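Local coordinates for nonsense-mediated mRNA decay protein 2 (Saccharomyces cerevisiae, PDB 4LUN) that takes part in nonsense-mediated decay of mRNAs carrying premature stop codons, this piece being its N-terminal MIF4G domain of helical HEAT repeats, at residues 71-74 with 75-79; 32-35 with 36-40; 142-145 with 146-150. All blocks are in the same frame, centred on the assembly; numbering follows the deposited sequence.

Contact 1: 71-74 with 75-79; sequences EIIV and TVTEC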
loop_
_atom_site.group_PDB
_atom_site.type_symbol
_atom_site.label_atom_id
_atom_site.label_comp_id
_atom_site.label_asym_id
_atom_site.label_seq_id
_atom_site.Cartn_x
_atom_site.Cartn_y
_atom_site.Cartn_z
ATOM N N GLU A 71 24.081 -0.265 7.771
ATOM C CA GLU A 71 23.976 -1.358 6.818
ATOM C C GLU A 71 22.692 -2.167 6.999
ATOM O O GLU A 71 22.098 -2.629 6.021
ATOM C CB GLU A 71 25.199 -2.277 6.916
ATOM C CG GLU A 71 25.073 -3.542 6.104
ATOM C CD GLU A 71 26.404 -4.214 5.876
ATOM O OE1 GLU A 71 27.391 -3.810 6.530
ATOM O OE2 GLU A 71 26.463 -5.138 5.037
ATOM N N ILE A 72 22.259 -2.329 8.247
ATOM C CA ILE A 72 21.024 -3.057 8.532
ATOM C C ILE A 72 19.828 -2.290 7.970
ATOM O O ILE A 72 18.923 -2.879 7.375
ATOM C CB ILE A 72 20.820 -3.259 10.047
ATOM C CG1 ILE A 72 21.812 -4.286 10.593
ATOM C CG2 ILE A 72 19.403 -3.728 10.343
ATOM C CD1 ILE A 72 21.756 -4.441 12.101
ATOM N N ILE A 73 19.843 -0.973 8.150
ATOM C CA ILE A 73 18.779 -0.107 7.647
ATOM C C ILE A 73 18.632 -0.208 6.127
ATOM O O ILE A 73 17.529 -0.421 5.618
ATOM C CB ILE A 73 19.029 1.360 8.047
ATOM C CG1 ILE A 73 18.874 1.520 9.560
ATOM C CG2 ILE A 73 18.083 2.300 7.299
ATOM C CD1 ILE A 73 19.477 2.787 10.098
ATOM N N VAL A 74 19.742 -0.064 5.406
ATOM C CA VAL A 74 19.731 -0.226 3.947
ATOM C C VAL A 74 19.289 -1.625 3.524
ATOM O O VAL A 74 18.452 -1.779 2.633
ATOM C CB VAL A 74 21.108 0.074 3.334
ATOM C CG1 VAL A 74 21.105 -0.236 1.837
ATOM C CG2 VAL A 74 21.488 1.523 3.578
ATOM N N THR A 75 19.847 -2.644 4.167
ATOM C CA THR A 75 19.499 -4.026 3.855
ATOM C C THR A 75 18.017 -4.311 4.069
ATOM O O THR A 75 17.352 -4.877 3.196
ATOM C CB THR A 75 20.330 -5.015 4.690
ATOM O OG1 THR A 75 21.721 -4.826 4.400
ATOM C CG2 THR A 75 19.931 -6.449 4.377
ATOM N N VAL A 76 17.502 -3.915 5.229
ATOM C CA VAL A 76 16.097 -4.121 5.555
ATOM C C VAL A 76 15.173 -3.318 4.625
ATOM O O VAL A 76 14.103 -3.795 4.243
ATOM C CB VAL A 76 15.825 -3.783 7.040
ATOM C CG1 VAL A 76 14.414 -3.291 7.247
ATOM C CG2 VAL A 76 16.112 -4.997 7.920
ATOM N N THR A 77 15.596 -2.112 4.255
ATOM C CA THR A 77 14.808 -1.281 3.351
ATOM C C THR A 77 14.574 -2.018 2.040
ATOM O O THR A 77 13.455 -2.061 1.527
ATOM C CB THR A 77 15.485 0.065 3.048
ATOM O OG1 THR A 77 15.645 0.815 4.258
ATOM C CG2 THR A 77 14.624 0.878 2.083
ATOM N N GLU A 78 15.640 -2.608 1.508
ATOM C CA GLU A 78 15.553 -3.387 0.281
ATOM C C GLU A 78 14.678 -4.625 0.471
ATOM O O GLU A 78 13.817 -4.915 -0.355
ATOM C CB GLU A 78 16.953 -3.782 -0.188
ATOM C CG GLU A 78 17.110 -3.842 -1.689
ATOM C CD GLU A 78 18.508 -3.454 -2.135
ATOM O OE1 GLU A 78 18.628 -2.542 -2.982
ATOM O OE2 GLU A 78 19.484 -4.058 -1.639
ATOM N N CYS A 79 14.888 -5.348 1.570
ATOM C CA CYS A 79 14.091 -6.544 1.850
ATOM C C CYS A 79 12.609 -6.226 2.018
ATOM O O CYS A 79 11.752 -6.969 1.537
ATOM C CB CYS A 79 14.599 -7.256 3.100
ATOM S SG CYS A 79 16.264 -7.911 2.916
#

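Contact 2: 32-35 with 36-40; sequences SSIK and RNTGF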
loop_
_atom_site.group_PDB
_atom_site.type_symbol
_atom_site.label_atom_id
_atom_site.label_comp_id
_atom_site.label_asym_id
_atom_site.label_seq_id
_atom_site.Cartn_x
_atom_site.Cartn_y
_atom_site.Cartn_z
ATOM N N SER A 32 29.598 -8.948 19.632
ATOM C CA SER A 32 29.810 -7.852 18.690
ATOM C C SER A 32 30.785 -8.233 17.585
ATOM O O SER A 32 31.251 -7.373 16.835
ATOM C CB SER A 32 30.294 -6.587 19.410
ATOM O OG SER A 32 31.568 -6.776 19.993
ATOM N N SER A 33 31.079 -9.525 17.473
ATOM C CA SER A 33 32.064 -9.998 16.505
ATOM C C SER A 33 31.643 -9.729 15.064
ATOM O O SER A 33 30.448 -9.672 14.747
ATOM C CB SER A 33 32.314 -11.496 16.685
ATOM O OG SER A 33 31.184 -12.237 16.264
ATOM N N ILE A 34 32.633 -9.575 14.192
ATOM C CA ILE A 34 32.372 -9.354 12.776
ATOM C C ILE A 34 31.594 -10.534 12.187
ATOM O O ILE A 34 30.627 -10.333 11.452
ATOM C CB ILE A 34 33.662 -9.114 11.977
ATOM C CG1 ILE A 34 34.366 -7.833 12.442
ATOM C CG2 ILE A 34 33.366 -9.068 10.488
ATOM C CD1 ILE A 34 33.500 -6.588 12.376
ATOM N N LYS A 35 32.000 -11.759 12.533
ATOM C CA LYS A 35 31.313 -12.951 12.032
ATOM C C LYS A 35 29.830 -12.935 12.394
ATOM O O LYS A 35 28.973 -13.176 11.538
ATOM C CB LYS A 35 31.976 -14.231 12.561
ATOM C CG LYS A 35 31.360 -15.525 12.036
ATOM C CD LYS A 35 32.323 -16.712 12.228
ATOM C CE LYS A 35 32.146 -17.396 13.579
ATOM N NZ LYS A 35 33.191 -18.467 13.805
ATOM N N ARG A 36 29.528 -12.610 13.647
ATOM C CA ARG A 36 28.145 -12.622 14.127
ATOM C C ARG A 36 27.315 -11.569 13.413
ATOM O O ARG A 36 26.166 -11.818 13.026
ATOM C CB ARG A 36 28.085 -12.360 15.633
ATOM C CG ARG A 36 26.725 -12.671 16.243
ATOM C CD ARG A 36 26.413 -14.144 16.073
ATOM N NE ARG A 36 25.049 -14.483 16.464
ATOM C CZ ARG A 36 24.692 -14.815 17.700
ATOM N NH1 ARG A 36 25.599 -14.840 18.670
ATOM N NH2 ARG A 36 23.429 -15.118 17.966
ATOM N N ASN A 37 27.900 -10.387 13.247
ATOM C CA ASN A 37 27.163 -9.253 12.706
ATOM C C ASN A 37 26.979 -9.363 11.202
ATOM O O ASN A 37 25.923 -9.027 10.681
ATOM C CB ASN A 37 27.832 -7.930 13.090
ATOM C CG ASN A 37 27.722 -7.627 14.581
ATOM O OD1 ASN A 37 26.629 -7.597 15.144
ATOM N ND2 ASN A 37 28.864 -7.413 15.226
ATOM N N THR A 38 28.003 -9.833 10.495
ATOM C CA THR A 38 27.845 -10.085 9.069
ATOM C C THR A 38 26.925 -11.282 8.838
ATOM O O THR A 38 26.235 -11.352 7.822
ATOM C CB THR A 38 29.194 -10.320 8.358
ATOM O OG1 THR A 38 29.899 -11.379 9.010
ATOM C CG2 THR A 38 30.034 -9.070 8.387
ATOM N N GLY A 39 26.915 -12.217 9.784
ATOM C CA GLY A 39 26.037 -13.369 9.705
ATOM C C GLY A 39 24.585 -12.933 9.825
ATOM O O GLY A 39 23.686 -13.545 9.242
ATOM N N PHE A 40 24.355 -11.866 10.580
ATOM C CA PHE A 40 23.013 -11.298 10.696
ATOM C C PHE A 40 22.554 -10.666 9.376
ATOM O O PHE A 40 21.422 -10.884 8.939
ATOM C CB PHE A 40 22.947 -10.281 11.838
ATOM C CG PHE A 40 21.570 -9.704 12.060
ATOM C CD1 PHE A 40 20.584 -10.452 12.679
ATOM C CD2 PHE A 40 21.268 -8.416 11.651
ATOM C CE1 PHE A 40 19.318 -9.927 12.881
ATOM C CE2 PHE A 40 20.000 -7.886 11.857
ATOM C CZ PHE A 40 19.031 -8.650 12.468
#

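Contact 3: 142-145 with 146-150; sequences GNLR and VFTEL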
loop_
_atom_site.group_PDB
_atom_site.type_symbol
_atom_site.label_atom_id
_atom_site.label_comp_id
_atom_site.label_asym_id
_atom_site.label_seq_id
_atom_site.Cartn_x
_atom_site.Cartn_y
_atom_site.Cartn_z
ATOM N N GLY A 142 1.618 -4.063 -2.941
ATOM C CA GLY A 142 2.374 -4.843 -1.969
ATOM C C GLY A 142 3.060 -3.958 -0.946
ATOM O O GLY A 142 3.067 -4.252 0.258
ATOM N N ASN A 143 3.673 -2.884 -1.430
ATOM C CA ASN A 143 4.319 -1.926 -0.543
ATOM C C ASN A 143 3.314 -1.263 0.389
ATOM O O ASN A 143 3.597 -1.055 1.572
ATOM C CB ASN A 143 5.068 -0.867 -1.356
ATOM C CG ASN A 143 6.265 -1.444 -2.099
ATOM O OD1 ASN A 143 6.801 -2.488 -1.714
ATOM N ND2 ASN A 143 6.703 -0.755 -3.145
ATOM N N LEU A 144 2.142 -0.933 -0.141
ATOM C CA LEU A 144 1.097 -0.337 0.688
ATOM C C LEU A 144 0.625 -1.323 1.742
ATOM O O LEU A 144 0.367 -0.950 2.883
ATOM C CB LEU A 144 -0.091 0.112 -0.187
ATOM C CG LEU A 144 -1.344 0.652 0.512
ATOM C CD1 LEU A 144 -1.033 1.971 1.231
ATOM C CD2 LEU A 144 -2.449 0.844 -0.513
ATOM N N ARG A 145 0.539 -2.597 1.373
ATOM C CA ARG A 145 0.040 -3.589 2.323
ATOM C C ARG A 145 1.009 -3.721 3.488
ATOM O O ARG A 145 0.612 -3.700 4.664
ATOM C CB ARG A 145 -0.147 -4.935 1.623
ATOM C CG ARG A 145 -0.884 -5.967 2.458
ATOM C CD ARG A 145 0.065 -6.868 3.192
ATOM N NE ARG A 145 -0.653 -7.791 4.070
ATOM C CZ ARG A 145 -1.032 -9.011 3.707
ATOM N NH1 ARG A 145 -0.759 -9.453 2.486
ATOM N NH2 ARG A 145 -1.678 -9.787 4.567
ATOM N N VAL A 146 2.288 -3.829 3.157
ATOM C CA VAL A 146 3.331 -3.987 4.171
ATOM C C VAL A 146 3.415 -2.750 5.060
ATOM O O VAL A 146 3.558 -2.860 6.283
ATOM C CB VAL A 146 4.694 -4.313 3.515
ATOM C CG1 VAL A 146 5.829 -4.169 4.524
ATOM C CG2 VAL A 146 4.666 -5.734 2.930
ATOM N N PHE A 147 3.330 -1.574 4.439
ATOM C CA PHE A 147 3.325 -0.333 5.198
ATOM C C PHE A 147 2.209 -0.345 6.222
ATOM O O PHE A 147 2.417 0.009 7.383
ATOM C CB PHE A 147 3.142 0.889 4.309
ATOM C CG PHE A 147 2.967 2.151 5.098
ATOM C CD1 PHE A 147 4.072 2.892 5.476
ATOM C CD2 PHE A 147 1.704 2.579 5.482
ATOM C CE1 PHE A 147 3.927 4.045 6.239
ATOM C CE2 PHE A 147 1.553 3.730 6.244
ATOM C CZ PHE A 147 2.676 4.464 6.613
ATOM N N THR A 148 1.021 -0.740 5.774
ATOM C CA THR A 148 -0.164 -0.668 6.615
ATOM C C THR A 148 -0.085 -1.652 7.780
ATOM O O THR A 148 -0.497 -1.326 8.905
ATOM C CB THR A 148 -1.444 -0.856 5.787
ATOM O OG1 THR A 148 -1.456 0.127 4.749
ATOM C CG2 THR A 148 -2.673 -0.619 6.653
ATOM N N GLU A 149 0.478 -2.829 7.528
ATOM C CA GLU A 149 0.618 -3.821 8.588
ATOM C C GLU A 149 1.571 -3.293 9.660
ATOM O O GLU A 149 1.361 -3.520 10.867
ATOM C CB GLU A 149 1.132 -5.159 8.047
ATOM C CG GLU A 149 0.258 -5.839 6.994
ATOM C CD GLU A 149 -1.034 -6.434 7.538
ATOM O OE1 GLU A 149 -1.349 -6.253 8.738
ATOM O OE2 GLU A 149 -1.745 -7.090 6.745
ATOM N N LEU A 150 2.607 -2.571 9.232
ATOM C CA LEU A 150 3.562 -1.986 10.182
ATOM C C LEU A 150 3.017 -0.737 10.869
ATOM O O LEU A 150 3.463 -0.363 11.965
ATOM C CB LEU A 150 4.899 -1.662 9.498
ATOM C CG LEU A 150 5.695 -2.897 9.108
ATOM C CD1 LEU A 150 6.818 -2.508 8.145
ATOM C CD2 LEU A 150 6.264 -3.553 10.368
#

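Contact 1: 71-74 with 75-79
Glu-71 O is gripped twice by Thr-75, once by the hydroxyl OG1 at 2.8 Å and once by the backbone N at 2.9 Å. Both groups come from one residue a turn further along helix 69-81, so the pair is an alpha-helical i to i+4 bond doubled by a side chain, within the HEAT-repeat MIF4G domain. The two donors approach from opposite faces of the carbonyl plane, OG1 tilted 34° from it and N somewhat less, which lets them share the oxygen without crowding each other.

The torsion at Thr-75 explains the reach: OG1 stands beside its own backbone N and anti to the carbonyl carbon (chi1 -60°), which turns it back toward the preceding turn. Thr-75 is buried, and this bond gives its hydroxyl a partner inside the helix while its side chain packs on Leu-44 and Lys-45. The extended Glu-71 chain runs alongside Thr-75, both pointing the same way, with CG 4.0 Å from Thr-75 OG1.

Two residues on, the pattern recurs on another side of the helix. Thr-77 has nearly the same chi1, and its OG1 meets Ile-73 O at 2.6 Å, above the carbonyl plane and not on a lone pair, while Thr-77 N binds the same oxygen from the other face.

Between the threonines, Val-76 N donates to Ile-72 O. Val-76 also reaches Leu-112, Ile-97 and Leu-100, which puts it against helices 106-116 and 87-104. Its apolar approach to Ile-72 is a loose one, methyl to methyl, with Ile-72 CG2 lying 4.3 Å from Val-76 CG2.

Contact 2: 32-35 with 36-40
Thr-38 folds back on Ile-34, one turn earlier at the start of helix 34-44, and each of its side-chain atoms meets that residue. Its CB lies 3.4 Å from Ile-34 O. From there OG1 enters the narrow position between the backbone N and the carbonyl carbon (chi1 55°) and donates to Ile-34 O at 2.8 Å, tilted from the carbonyl plane, while Thr-38 N binds the same oxygen almost in line with the C=O bond. OG1 also lies 3.2 Å from Lys-35 O. The other branch, CG2, sits near Ile-34 O as well and meets Ile-34 CG2 at 3.9 Å, where the two side chains cross at a slant. With an alanine here the backbone bond would stay, but Ile-34 O is likely to lose its second donor and a gap to open beside Ile-34 CG2.

Ser-33 is the N-cap: its OG accepts from Arg-36 N at 3.1 Å (N-H...O angle 153°) and is also hydrogen-bonded to Asp-31. Asn-37 N donates to Ser-33 O, and ND2 of its amide lies 2.8 Å from Ser-33 O. The Arg-36 guanidinium leads away to salt bridges with Asp-31, Asp-59 and Glu-62, three carboxylates that probably hold its rotation.

This helix start lies at the surface, with Ile-34, Asn-37 and Thr-38 against Tyr-68 of the loop before helix 69-81, and Phe-40 and Arg-36 turned to helix 52-60.

Contact 3: 142-145 with 146-150
The Arg-145 guanidinium meets Glu-149 at its edge, with Glu-149 OE2 only 6° out of its plane; within this pair no face is used. Arg-145 NE donates to Glu-149 OE2 at 3.0 Å with an N-H...O angle of 166°, and OE2 receives it on the anti lone pair, away from the other oxygen. Arg-145 NH2 adds a weak bond to the same oxygen at 3.5 Å; its stronger partner is Asn-87. Both bonds end on OE2, which makes this a one-oxygen salt bridge and not a two-oxygen pairing; the guanidinium and carboxylate planes stand 35° apart.

Both chains bend at chi2 to meet. Glu-149 CG, beside its own backbone N, comes within 3.2 Å of Arg-145 O, while Arg-145 CD lies against that same CG.

On another side of helix 130-152, Leu-144 O accepts from Thr-148 OG1 at 2.8 Å and from Thr-148 N, the two arriving from opposite faces of the carbonyl. The Leu-144 and Thr-148 side chains lie side by side, pointing the same way, and both pack on Phe-207 of helix 201-210. Phe-147 turns its ring to Phe-156 and helix 182-190.

The salt bridge spans one helical turn, i to i+4, and its carboxylate probably offsets the arginine charge beside Val-90 of helix 87-104, while the buried Thr-148 hydroxyl is satisfied within its own helix.

In the fold
Depth separates the three contacts. Contact 3 is buried, its centre about 5 Å from the centre of the chain; contact 1, its centre at about 19 Å, is partly buried; contact 2, at about 33 Å, is a surface contact. Each is local to one helix or, in contact 2, to its start. Contacts 1 and 2 join directly, since Ile-72 CD1 packs on Phe-40 CE2 at 3.9 Å; contact 3 touches neither, but shares helix 87-104 with contact 1, Val-76 and Leu-150 both touching Ile-97. A threonine doubling a backbone bond recurs in all three. Charge distinguishes them: contact 3 pairs its ions internally, contact 2 sends its arginine to acids outside its segments, and contact 1 has no salt bridge between its segments.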